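Putative dienelactone hydrolase (PDB 3F67) probably acts as a hydrolase on ester or lactone bonds, as a member of the dienelactone hydrolase family with an alpha/beta-hydrolase fold. Local coordinates at residues 68-74 with 87-92; 97-101 with 131-136; 143-147 with 212-216; 147-151 with 187-191. All coordinates share one frame; numbering follows the deposited sequence. Where two conformers were deposited one is given.

Contact 1. Residues 68-74 with 87-92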
loop_
_atom_site.group_PDB
_atom_site.type_symbol
_atom_site.label_atom_id
_atom_site.label_comp_id
_atom_site.label_asym_id
_atom_site.label_seq_id
_atom_site.Cartn_x
_atom_site.Cartn_y
_atom_site.Cartn_z
ATOM N N TYR A 68 9.154 -4.189 -8.020
ATOM C CA TYR A 68 10.528 -4.729 -7.949
ATOM C C TYR A 68 11.124 -5.002 -9.335
ATOM O O TYR A 68 12.245 -5.503 -9.414
ATOM C CB TYR A 68 10.570 -6.044 -7.133
ATOM C CG TYR A 68 10.171 -5.930 -5.649
ATOM C CD1 TYR A 68 9.989 -4.675 -5.033
ATOM C CD2 TYR A 68 10.017 -7.090 -4.881
ATOM C CE1 TYR A 68 9.643 -4.588 -3.645
ATOM C CE2 TYR A 68 9.670 -7.034 -3.513
ATOM C CZ TYR A 68 9.493 -5.790 -2.911
ATOM O OH TYR A 68 9.134 -5.743 -1.588
ATOM N N PHE A 69 10.404 -4.665 -10.420
ATOM C CA PHE A 69 10.738 -5.226 -11.769
ATOM C C PHE A 69 12.182 -5.011 -12.249
ATOM O O PHE A 69 12.738 -5.855 -12.961
ATOM C CB PHE A 69 9.706 -4.792 -12.855
ATOM C CG PHE A 69 9.893 -3.375 -13.351
ATOM C CD1 PHE A 69 10.415 -3.135 -14.623
ATOM C CD2 PHE A 69 9.578 -2.280 -12.540
ATOM C CE1 PHE A 69 10.602 -1.792 -15.084
ATOM C CE2 PHE A 69 9.749 -0.973 -12.973
ATOM C CZ PHE A 69 10.267 -0.718 -14.251
ATOM N N ARG A 70 12.797 -3.906 -11.845
ATOM C CA ARG A 70 14.159 -3.585 -12.301
ATOM C C ARG A 70 15.194 -4.407 -11.557
ATOM O O ARG A 70 16.278 -4.655 -12.088
ATOM C CB ARG A 70 14.496 -2.124 -12.033
ATOM C CG ARG A 70 13.606 -1.125 -12.800
ATOM C CD ARG A 70 14.078 0.297 -12.506
ATOM N NE ARG A 70 13.125 1.306 -13.015
ATOM C CZ ARG A 70 12.042 1.675 -12.315
ATOM N NH1 ARG A 70 11.778 1.079 -11.164
ATOM N NH2 ARG A 70 11.218 2.600 -12.760
ATOM N N GLN A 71 14.889 -4.755 -10.310
ATOM C CA GLN A 71 15.842 -5.429 -9.416
ATOM C C GLN A 71 15.713 -6.951 -9.507
ATOM O O GLN A 71 16.698 -7.641 -9.393
ATOM C CB GLN A 71 15.651 -4.962 -7.953
ATOM C CG GLN A 71 16.259 -3.556 -7.604
ATOM C CD GLN A 71 15.452 -2.372 -8.161
ATOM O OE1 GLN A 71 14.225 -2.398 -8.175
ATOM N NE2 GLN A 71 16.162 -1.343 -8.663
ATOM N N GLY A 72 14.507 -7.477 -9.692
ATOM C CA GLY A 72 14.362 -8.938 -9.789
ATOM C C GLY A 72 12.945 -9.415 -9.598
ATOM O O GLY A 72 12.020 -8.618 -9.477
ATOM N N ASP A 73 12.792 -10.739 -9.587
ATOM C CA ASP A 73 11.482 -11.364 -9.548
ATOM C C ASP A 73 11.341 -12.122 -8.225
ATOM O O ASP A 73 12.084 -13.089 -7.986
ATOM C CB ASP A 73 11.421 -12.358 -10.712
ATOM C CG ASP A 73 10.124 -13.160 -10.738
ATOM O OD1 ASP A 73 9.229 -12.918 -9.896
ATOM O OD2 ASP A 73 10.041 -14.075 -11.605
ATOM N N PRO A 74 10.386 -11.730 -7.375
ATOM C CA PRO A 74 10.222 -12.387 -6.066
ATOM C C PRO A 74 9.935 -13.883 -6.187
ATOM O O PRO A 74 10.273 -14.667 -5.283
ATOM C CB PRO A 74 9.028 -11.629 -5.428
ATOM C CG PRO A 74 8.475 -10.795 -6.512
ATOM C CD PRO A 74 9.503 -10.572 -7.520
ATOM N N LEU A 87 16.848 -9.154 -2.795
ATOM C CA LEU A 87 15.938 -8.365 -3.633
ATOM C C LEU A 87 15.325 -7.172 -2.893
ATOM O O LEU A 87 15.581 -6.031 -3.261
ATOM C CB LEU A 87 14.834 -9.260 -4.223
ATOM C CG LEU A 87 13.791 -8.551 -5.100
ATOM C CD1 LEU A 87 14.497 -7.757 -6.238
ATOM C CD2 LEU A 87 12.853 -9.607 -5.697
ATOM N N VAL A 88 14.527 -7.413 -1.856
ATOM C CA VAL A 88 13.779 -6.309 -1.229
ATOM C C VAL A 88 14.706 -5.164 -0.789
ATOM O O VAL A 88 14.403 -3.975 -1.016
ATOM C CB VAL A 88 12.928 -6.776 -0.016
ATOM C CG1 VAL A 88 12.167 -5.576 0.601
ATOM C CG2 VAL A 88 11.903 -7.873 -0.456
ATOM N N SER A 89 15.840 -5.540 -0.209
ATOM C CA SER A 89 16.778 -4.594 0.400
ATOM C C SER A 89 17.602 -3.858 -0.664
ATOM O O SER A 89 18.450 -3.016 -0.351
ATOM C CB SER A 89 17.662 -5.340 1.402
ATOM O OG SER A 89 16.885 -5.741 2.522
ATOM N N LYS A 90 17.342 -4.190 -1.925
ATOM C CA LYS A 90 18.003 -3.531 -3.033
ATOM C C LYS A 90 17.083 -2.600 -3.822
ATOM O O LYS A 90 17.518 -1.977 -4.802
ATOM C CB LYS A 90 18.678 -4.595 -3.950
ATOM C CG LYS A 90 19.700 -5.444 -3.176
ATOM C CD LYS A 90 20.707 -6.096 -4.081
ATOM C CE LYS A 90 21.655 -7.014 -3.301
ATOM N NZ LYS A 90 22.441 -6.279 -2.251
ATOM N N VAL A 91 15.832 -2.470 -3.379
ATOM C CA VAL A 91 14.838 -1.639 -4.052
ATOM C C VAL A 91 14.784 -0.301 -3.264
ATOM O O VAL A 91 14.372 -0.310 -2.091
ATOM C CB VAL A 91 13.439 -2.306 -4.004
ATOM C CG1 VAL A 91 12.375 -1.394 -4.628
ATOM C CG2 VAL A 91 13.465 -3.667 -4.751
ATOM N N PRO A 92 15.271 0.807 -3.854
ATOM C CA PRO A 92 15.378 2.041 -3.053
ATOM C C PRO A 92 14.002 2.676 -2.844
ATOM O O PRO A 92 13.201 2.730 -3.798
ATOM C CB PRO A 92 16.245 2.983 -3.914
ATOM C CG PRO A 92 16.934 2.069 -4.913
ATOM C CD PRO A 92 15.900 0.962 -5.176
#
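Tyr-68 reaches the end of helix 80-88 and the turn after it because its chi1 of -63° sets CG beside its own backbone N, with the ring directed at Leu-87, Val-88 and Val-91. Leu-87 answers with CG anti to its backbone N (chi1 179°), and this carries both methyls into the loop 68-74. Leu-87 CD1 lies 3.5 Å from Gln-71 CB and equally close to Gly-72 N. Leu-87 CD2 lies 3.9 Å from Tyr-68 CD2 and also touches Pro-74. Val-91 CG2 comes to the other CD carbon, Tyr-68 CD1, at 3.6 Å. Val-88 CG2 meets the far end of the ring, 3.7 Å from Tyr-68 OH. All three aliphatic groups approach the ring obliquely.

Gln-71 is bent at chi2. Gln-71 CG packs 3.5 Å from Lys-90 O, and the amide NE2 bonds outside the contact, to Gln-95 OE1. Tyr-68 O accepts from both Gln-71 N and Gly-72 N, while 88-91 form a type I beta turn. The loop after strand 61-65 thus packs on the end of helix 80-88 and the turn leading into helix 93-108. Trp-124, within the apparent nucleophile elbow and next to Cys-123, meets the Tyr-68 ring edge-to-face.

No hydrogen bond joins the two segments, and the buried Tyr-68 OH has no polar partner in the model. The contact therefore rests on van der Waals packing and burial of apolar surface.

Contact 2. Residues 97-101 with 131-136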
loop_
_atom_site.group_PDB
_atom_site.type_symbol
_atom_site.label_atom_id
_atom_site.label_comp_id
_atom_site.label_asym_id
_atom_site.label_seq_id
_atom_site.Cartn_x
_atom_site.Cartn_y
_atom_site.Cartn_z
ATOM N N LEU A 97 8.758 5.518 -4.632
ATOM C CA LEU A 97 7.816 6.653 -4.553
ATOM C C LEU A 97 7.666 7.301 -5.947
ATOM O O LEU A 97 6.560 7.693 -6.342
ATOM C CB LEU A 97 8.296 7.678 -3.513
ATOM C CG LEU A 97 8.439 7.049 -2.084
ATOM C CD1 LEU A 97 8.892 8.156 -1.146
ATOM C CD2 LEU A 97 7.141 6.432 -1.564
ATOM N N ALA A 98 8.759 7.379 -6.700
ATOM C CA ALA A 98 8.699 7.939 -8.047
ATOM C C ALA A 98 7.866 7.025 -8.975
ATOM O O ALA A 98 7.095 7.507 -9.823
ATOM C CB ALA A 98 10.133 8.144 -8.628
ATOM N N ASP A 99 7.995 5.716 -8.804
ATOM C CA ASP A 99 7.172 4.789 -9.597
ATOM C C ASP A 99 5.686 4.961 -9.242
ATOM O O ASP A 99 4.830 4.833 -10.130
ATOM C CB ASP A 99 7.596 3.317 -9.352
ATOM C CG ASP A 99 8.893 2.962 -10.076
ATOM O OD1 ASP A 99 9.256 3.655 -11.072
ATOM O OD2 ASP A 99 9.562 2.004 -9.647
ATOM N N LEU A 100 5.362 5.150 -7.959
ATOM C CA LEU A 100 3.958 5.348 -7.615
ATOM C C LEU A 100 3.425 6.630 -8.266
ATOM O O LEU A 100 2.250 6.659 -8.710
ATOM C CB LEU A 100 3.751 5.399 -6.120
ATOM C CG LEU A 100 4.138 4.092 -5.427
ATOM C CD1 LEU A 100 4.054 4.230 -3.900
ATOM C CD2 LEU A 100 3.248 2.894 -5.921
ATOM N N ASP A 101 4.254 7.678 -8.298
ATOM C CA ASP A 101 3.853 8.914 -9.037
ATOM C C ASP A 101 3.543 8.581 -10.501
ATOM O O ASP A 101 2.598 9.153 -11.078
ATOM C CB ASP A 101 4.955 9.973 -9.052
ATOM C CG ASP A 101 5.235 10.576 -7.671
ATOM O OD1 ASP A 101 4.354 10.558 -6.757
ATOM O OD2 ASP A 101 6.371 11.083 -7.526
ATOM N N LEU A 131 5.039 6.387 3.698
ATOM C CA LEU A 131 6.007 7.249 3.008
ATOM C C LEU A 131 5.352 8.048 1.876
ATOM O O LEU A 131 5.675 9.243 1.670
ATOM C CB LEU A 131 7.193 6.451 2.462
ATOM C CG LEU A 131 8.043 5.667 3.488
ATOM C CD1 LEU A 131 9.288 5.032 2.806
ATOM C CD2 LEU A 131 8.414 6.452 4.694
ATOM N N TYR A 132 4.513 7.368 1.073
ATOM C CA TYR A 132 3.890 8.025 -0.079
ATOM C C TYR A 132 2.950 9.154 0.363
ATOM O O TYR A 132 2.857 10.216 -0.313
ATOM C CB TYR A 132 3.109 6.999 -0.949
ATOM C CG TYR A 132 2.842 7.566 -2.323
ATOM C CD1 TYR A 132 3.895 7.860 -3.188
ATOM C CD2 TYR A 132 1.540 7.856 -2.716
ATOM C CE1 TYR A 132 3.668 8.429 -4.425
ATOM C CE2 TYR A 132 1.281 8.425 -3.985
ATOM C CZ TYR A 132 2.352 8.692 -4.821
ATOM O OH TYR A 132 2.139 9.256 -6.057
ATOM N N ALA A 133 2.288 8.962 1.512
ATOM C CA ALA A 133 1.434 10.008 2.054
ATOM C C ALA A 133 2.210 11.281 2.449
ATOM O O ALA A 133 1.627 12.360 2.457
ATOM C CB ALA A 133 0.576 9.480 3.266
ATOM N N ALA A 134 3.518 11.165 2.702
ATOM C CA ALA A 134 4.361 12.348 2.939
ATOM C C ALA A 134 5.085 12.796 1.665
ATOM O O ALA A 134 5.895 13.738 1.690
ATOM C CB ALA A 134 5.391 12.049 4.019
ATOM N N HIS A 135 4.837 12.111 0.559
ATOM C CA HIS A 135 5.560 12.420 -0.686
ATOM C C HIS A 135 4.715 13.184 -1.708
ATOM O O HIS A 135 5.185 14.153 -2.317
ATOM C CB HIS A 135 6.083 11.109 -1.280
ATOM C CG HIS A 135 6.654 11.244 -2.661
ATOM N ND1 HIS A 135 7.957 11.645 -2.897
ATOM C CD2 HIS A 135 6.099 11.018 -3.878
ATOM C CE1 HIS A 135 8.178 11.666 -4.205
ATOM N NE2 HIS A 135 7.073 11.268 -4.820
ATOM N N ASN A 136 3.486 12.718 -1.927
ATOM C CA ASN A 136 2.631 13.252 -3.011
ATOM C C ASN A 136 1.576 14.172 -2.423
ATOM O O ASN A 136 0.629 13.703 -1.807
ATOM C CB ASN A 136 1.968 12.106 -3.852
ATOM C CG ASN A 136 1.151 12.653 -5.028
ATOM O OD1 ASN A 136 0.920 13.865 -5.096
ATOM N ND2 ASN A 136 0.756 11.775 -5.986
#
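Tyr-132 and Asp-101 join two helices that flank the central sheet of the alpha/beta-hydrolase fold. Helix 93-108 supplies Leu-97, Leu-100 and Asp-101. The end of helix 124-133 and the turn after it supply Leu-131, Tyr-132, His-135 and Asn-136.

The tightly packed part is the buried, sheet-facing side. There Leu-100 CB sits over one face of the Tyr-132 ring, 3.5 Å from Tyr-132 CE1. Leu-100 CD1 continues along the same ring. Leu-97 CD2 fits in the ring plane at the edge, 3.9 Å from Tyr-132 CD1, and also touches Leu-131 CB. Both Leu-100 and Tyr-132 rest on Ile-119 of strand 116-122.

The looser side is partly exposed and polar. His-135 lies there, and a chi1 of 171° swings its imidazole away from its own backbone N and toward helix 93-108. Leu-97 CB stands almost exactly over the ring centre, 3.9 Å from the centroid, in a CH-pi contact.

Asp-101 bridges the two sides. Asp-101 OD1 accepts from Tyr-132 OH at 2.7 Å through the anti lone pair. The phenol oxygen in turn accepts from Asn-136 ND2 at 2.9 Å, so two bonds hold it. The amide oxygen of Asn-136 bonds to Gln-138 N. The second carboxylate oxygen, Asp-101 OD2, is met on its syn side by His-135 NE2 at 2.8 Å, with an N-H...O angle of 167°.

Contact 3. Residues 143-147 with 212-216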
loop_
_atom_site.group_PDB
_atom_site.type_symbol
_atom_site.label_atom_id
_atom_site.label_comp_id
_atom_site.label_asym_id
_atom_site.label_seq_id
_atom_site.Cartn_x
_atom_site.Cartn_y
_atom_site.Cartn_z
ATOM N N VAL A 143 -4.442 4.174 3.392
ATOM C CA VAL A 143 -4.687 3.113 4.396
ATOM C C VAL A 143 -3.506 2.148 4.380
ATOM O O VAL A 143 -3.274 1.454 3.371
ATOM C CB VAL A 143 -6.034 2.363 4.139
ATOM C CG1 VAL A 143 -6.246 1.229 5.213
ATOM C CG2 VAL A 143 -7.212 3.417 4.233
ATOM N N ALA A 144 -2.774 2.098 5.508
ATOM C CA ALA A 144 -1.529 1.292 5.596
ATOM C C ALA A 144 -1.861 0.083 6.467
ATOM O O ALA A 144 -2.320 0.240 7.623
ATOM C CB ALA A 144 -0.450 2.130 6.244
ATOM N N TRP A 145 -1.642 -1.120 5.936
ATOM C CA TRP A 145 -1.865 -2.321 6.733
ATOM C C TRP A 145 -0.528 -2.877 7.206
ATOM O O TRP A 145 0.300 -3.249 6.394
ATOM C CB TRP A 145 -2.534 -3.402 5.924
ATOM C CG TRP A 145 -3.864 -3.034 5.275
ATOM C CD1 TRP A 145 -4.072 -2.120 4.249
ATOM C CD2 TRP A 145 -5.146 -3.666 5.526
ATOM N NE1 TRP A 145 -5.419 -2.141 3.883
ATOM C CE2 TRP A 145 -6.079 -3.093 4.626
ATOM C CE3 TRP A 145 -5.580 -4.664 6.429
ATOM C CZ2 TRP A 145 -7.477 -3.475 4.611
ATOM C CZ3 TRP A 145 -6.934 -5.110 6.391
ATOM C CH2 TRP A 145 -7.864 -4.495 5.486
ATOM N N TYR A 146 -0.375 -2.930 8.527
ATOM C CA TYR A 146 0.794 -3.516 9.231
ATOM C C TYR A 146 2.108 -3.269 8.492
ATOM O O TYR A 146 2.821 -4.224 8.108
ATOM C CB TYR A 146 0.559 -5.011 9.508
ATOM C CG TYR A 146 -0.302 -5.766 8.507
ATOM C CD1 TYR A 146 0.255 -6.319 7.344
ATOM C CD2 TYR A 146 -1.651 -5.994 8.761
ATOM C CE1 TYR A 146 -0.521 -7.037 6.437
ATOM C CE2 TYR A 146 -2.436 -6.742 7.865
ATOM C CZ TYR A 146 -1.879 -7.233 6.724
ATOM O OH TYR A 146 -2.635 -7.957 5.853
ATOM N N GLY A 147 2.417 -1.982 8.306
ATOM C CA GLY A 147 3.692 -1.515 7.751
ATOM C C GLY A 147 4.646 -1.143 8.892
ATOM O O GLY A 147 4.256 -0.428 9.831
ATOM N N HIS A 212 0.645 -10.305 12.186
ATOM C CA HIS A 212 1.037 -9.699 10.910
ATOM C C HIS A 212 0.274 -10.372 9.774
ATOM O O HIS A 212 -0.092 -11.545 9.881
ATOM C CB HIS A 212 2.561 -9.897 10.677
ATOM C CG HIS A 212 3.123 -9.000 9.608
ATOM N ND1 HIS A 212 3.384 -7.654 9.813
ATOM C CD2 HIS A 212 3.445 -9.251 8.315
ATOM C CE1 HIS A 212 3.874 -7.128 8.703
ATOM N NE2 HIS A 212 3.909 -8.072 7.774
ATOM N N ALA A 213 -0.010 -9.621 8.701
ATOM C CA ALA A 213 -0.589 -10.205 7.476
ATOM C C ALA A 213 -1.958 -10.857 7.736
ATOM O O ALA A 213 -2.324 -11.892 7.150
ATOM C CB ALA A 213 0.390 -11.208 6.804
ATOM N N PHE A 214 -2.737 -10.207 8.580
ATOM C CA PHE A 214 -4.029 -10.803 8.948
ATOM C C PHE A 214 -5.101 -10.713 7.862
ATOM O O PHE A 214 -6.148 -11.340 7.967
ATOM C CB PHE A 214 -4.534 -10.254 10.305
ATOM C CG PHE A 214 -4.905 -8.785 10.291
ATOM C CD1 PHE A 214 -6.149 -8.359 9.753
ATOM C CD2 PHE A 214 -4.058 -7.833 10.871
ATOM C CE1 PHE A 214 -6.493 -6.998 9.788
ATOM C CE2 PHE A 214 -4.406 -6.452 10.903
ATOM C CZ PHE A 214 -5.621 -6.052 10.361
ATOM N N ASN A 215 -4.857 -9.892 6.838
ATOM C CA ASN A 215 -5.745 -9.867 5.699
ATOM C C ASN A 215 -5.392 -10.862 4.598
ATOM O O ASN A 215 -6.112 -10.963 3.596
ATOM C CB ASN A 215 -5.735 -8.441 5.123
ATOM C CG ASN A 215 -6.884 -8.193 4.171
ATOM O OD1 ASN A 215 -8.066 -8.362 4.531
ATOM N ND2 ASN A 215 -6.554 -7.807 2.927
ATOM N N ALA A 216 -4.300 -11.622 4.778
ATOM C CA ALA A 216 -3.841 -12.517 3.685
ATOM C C ALA A 216 -4.624 -13.821 3.734
ATOM O O ALA A 216 -4.228 -14.806 4.407
ATOM C CB ALA A 216 -2.334 -12.771 3.783
#
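Tyr-146 lies at the centre of an aromatic cluster with Trp-145, His-212 and Phe-214. Its ring presents an edge to the face of His-212, with centroids 5.1 Å apart and planes at 57°. A second, offset edge-to-face contact runs to Phe-214, where Tyr-146 CD2 is 3.5 Å from Phe-214 CE2. A chi1 of 67° puts Phe-214 CG between its backbone N and carbonyl carbon, with the ring face against that tyrosine edge. Trp-145 meets Phe-214 obliquely, Trp-145 CZ3 to Phe-214 CE1 at 3.9 Å.

Ala-213 backbone atoms lie over one tyrosine face, with Ala-213 CA 3.3 Å from Tyr-146 CZ. Trp-145 CB covers the opposite face. Among side chains, Asn-215 CB packs 3.8 Å from Trp-145 CZ3.

The single hydrogen bond across the contact is from Asn-215 N to Tyr-146 OH, at 3.1 Å. Tyr-146 O is buried without a polar partner in the model.

His-212 ND1 bonds to Asp-180 OD2, and its side chain touches Cys-123. This pattern is consistent with the Cys-His-Asp triad of the dienelactone hydrolase family. The contact joins the C-terminal end of strand 141-145 to the loop between strand 202-207 and helix 224-238, with strand 172-177 and helix 224-238 packed beside it.

Contact 4. Residues 147-151 with 187-191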
loop_
_atom_site.group_PDB
_atom_site.type_symbol
_atom_site.label_atom_id
_atom_site.label_comp_id
_atom_site.label_asym_id
_atom_site.label_seq_id
_atom_site.Cartn_x
_atom_site.Cartn_y
_atom_site.Cartn_z
ATOM N N GLY A 147 2.417 -1.982 8.306
ATOM C CA GLY A 147 3.692 -1.515 7.751
ATOM C C GLY A 147 4.646 -1.143 8.892
ATOM O O GLY A 147 4.256 -0.428 9.831
ATOM N N LYS A 148 5.897 -1.598 8.800
ATOM C CA LYS A 148 6.936 -1.245 9.777
ATOM C C LYS A 148 7.009 0.253 9.996
ATOM O O LYS A 148 7.040 1.011 9.017
ATOM C CB LYS A 148 8.309 -1.694 9.260
ATOM C CG LYS A 148 9.442 -1.113 10.065
ATOM C CD LYS A 148 10.756 -1.009 9.252
ATOM C CE LYS A 148 10.904 -2.219 8.390
ATOM N NZ LYS A 148 10.715 -3.430 9.239
ATOM N N LEU A 149 7.067 0.679 11.266
ATOM C CA LEU A 149 7.023 2.110 11.629
ATOM C C LEU A 149 8.363 2.735 12.017
ATOM O O LEU A 149 8.590 3.941 11.813
ATOM C CB LEU A 149 6.073 2.264 12.825
ATOM C CG LEU A 149 4.616 1.857 12.454
ATOM C CD1 LEU A 149 3.809 1.801 13.766
ATOM C CD2 LEU A 149 3.914 2.865 11.477
ATOM N N VAL A 150 9.198 1.914 12.634
ATOM C CA VAL A 150 10.514 2.337 13.143
ATOM C C VAL A 150 11.494 1.281 12.700
ATOM O O VAL A 150 11.143 0.146 12.360
ATOM C CB VAL A 150 10.588 2.536 14.727
ATOM C CG1 VAL A 150 11.216 3.863 15.046
ATOM C CG2 VAL A 150 9.300 2.522 15.362
ATOM N N GLY A 151 12.741 1.670 12.574
ATOM C CA GLY A 151 13.697 0.747 12.009
ATOM C C GLY A 151 15.075 1.376 12.064
ATOM O O GLY A 151 15.241 2.574 12.321
ATOM N N THR A 187 6.395 0.321 19.326
ATOM C CA THR A 187 6.657 1.057 18.064
ATOM C C THR A 187 5.415 1.783 17.574
ATOM O O THR A 187 5.528 2.876 17.014
ATOM C CB THR A 187 7.284 0.208 16.906
ATOM O OG1 THR A 187 6.294 -0.634 16.252
ATOM C CG2 THR A 187 8.476 -0.637 17.414
ATOM N N VAL A 188 4.241 1.199 17.820
ATOM C CA VAL A 188 2.981 1.890 17.535
ATOM C C VAL A 188 2.889 3.145 18.436
ATOM O O VAL A 188 2.450 4.238 17.989
ATOM C CB VAL A 188 1.764 0.927 17.725
ATOM C CG1 VAL A 188 0.409 1.677 17.736
ATOM C CG2 VAL A 188 1.766 -0.205 16.665
ATOM N N GLU A 189 3.318 3.023 19.696
ATOM C CA GLU A 189 3.351 4.192 20.576
ATOM C C GLU A 189 4.315 5.281 20.072
ATOM O O GLU A 189 3.996 6.478 20.114
ATOM C CB GLU A 189 3.693 3.783 22.024
ATOM C CG GLU A 189 3.853 4.948 22.992
ATOM C CD GLU A 189 2.600 5.833 23.171
ATOM O OE1 GLU A 189 1.467 5.420 22.841
ATOM O OE2 GLU A 189 2.773 6.948 23.704
ATOM N N THR A 190 5.497 4.871 19.627
ATOM C CA THR A 190 6.449 5.828 19.070
ATOM C C THR A 190 5.810 6.559 17.890
ATOM O O THR A 190 5.932 7.773 17.761
ATOM C CB THR A 190 7.759 5.119 18.617
ATOM O OG1 THR A 190 8.319 4.431 19.743
ATOM C CG2 THR A 190 8.765 6.104 18.082
HETATM N N MSE A 191 5.105 5.815 17.042
HETATM C CA MSE A 191 4.476 6.440 15.892
HETATM C C MSE A 191 3.338 7.385 16.313
HETATM O O MSE A 191 3.202 8.492 15.757
HETATM C CB MSE A 191 3.927 5.361 14.938
HETATM C CG MSE A 191 3.290 5.976 13.718
HETATM SE SE MSE A 191 4.654 6.835 12.576
HETATM C CE MSE A 191 3.579 7.164 11.012
HETATM O O HOH W 1 7.466 -0.808 13.633
#
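Leu-149 N and Thr-187 OG1 grip one water between them. The water accepts from Leu-149 N at 2.8 Å and donates to Thr-187 OG1 at 2.9 Å. It thus joins the loop 147-151 to the first turn of helix 185-197; Thr-187 OG1 also bonds to Pro-184 O. With a chi1 of 77°, OG1 stands between the backbone N and the carbonyl carbon of Thr-187, turned to the water.

The rest of the contact is apolar. Leu-149 CD1 sits 3.7 Å from Met-191 CB, and also touches the backbone of Thr-187 and Val-188. The other methyl, Leu-149 CD2, lies along the selenomethionine chain, 3.9 Å from Met-191 CG and 4.2 Å from Met-191 SE. The Leu-149 and Met-191 side chains cross at about a right angle. Val-150 and Thr-187 instead run past each other in opposite directions. The very close approach of Val-150 CG2 to Thr-187 CB is doubtful.

Leu-149 and Met-191 both pack on Trp-130 of helix 124-133. Val-162 of helix 161-164 touches Val-150, Thr-190 and Met-191, and Ile-204 of strand 202-207 touches Val-188 and Met-191. The contact thus ties the loop after strand 141-145 to helix 185-197.

Overall arrangement
Contact 3 is the buried one and its centre lies nearest the chain's centre, while contacts 1, 2 and 4 are only partly buried. Contacts 3 and 4 share Gly-147, just after strand 141-145. Contact 1 ends where helix 93-108 of contact 2 begins, and the two touch through the salt bridge from Arg-70 NH2 to Asp-99 OD1. Helix 124-133 of contact 2 also lies beside contacts 3 and 4. Contacts 2 and 3 lie on opposite sides of the chain's centre. Their chemistry differs with place. Contact 1 is aliphatic packing round a phenol, contact 2 adds a carboxylate network between helices, contact 3 is aromatic beside the likely active site, and contact 4 uses a bridging water.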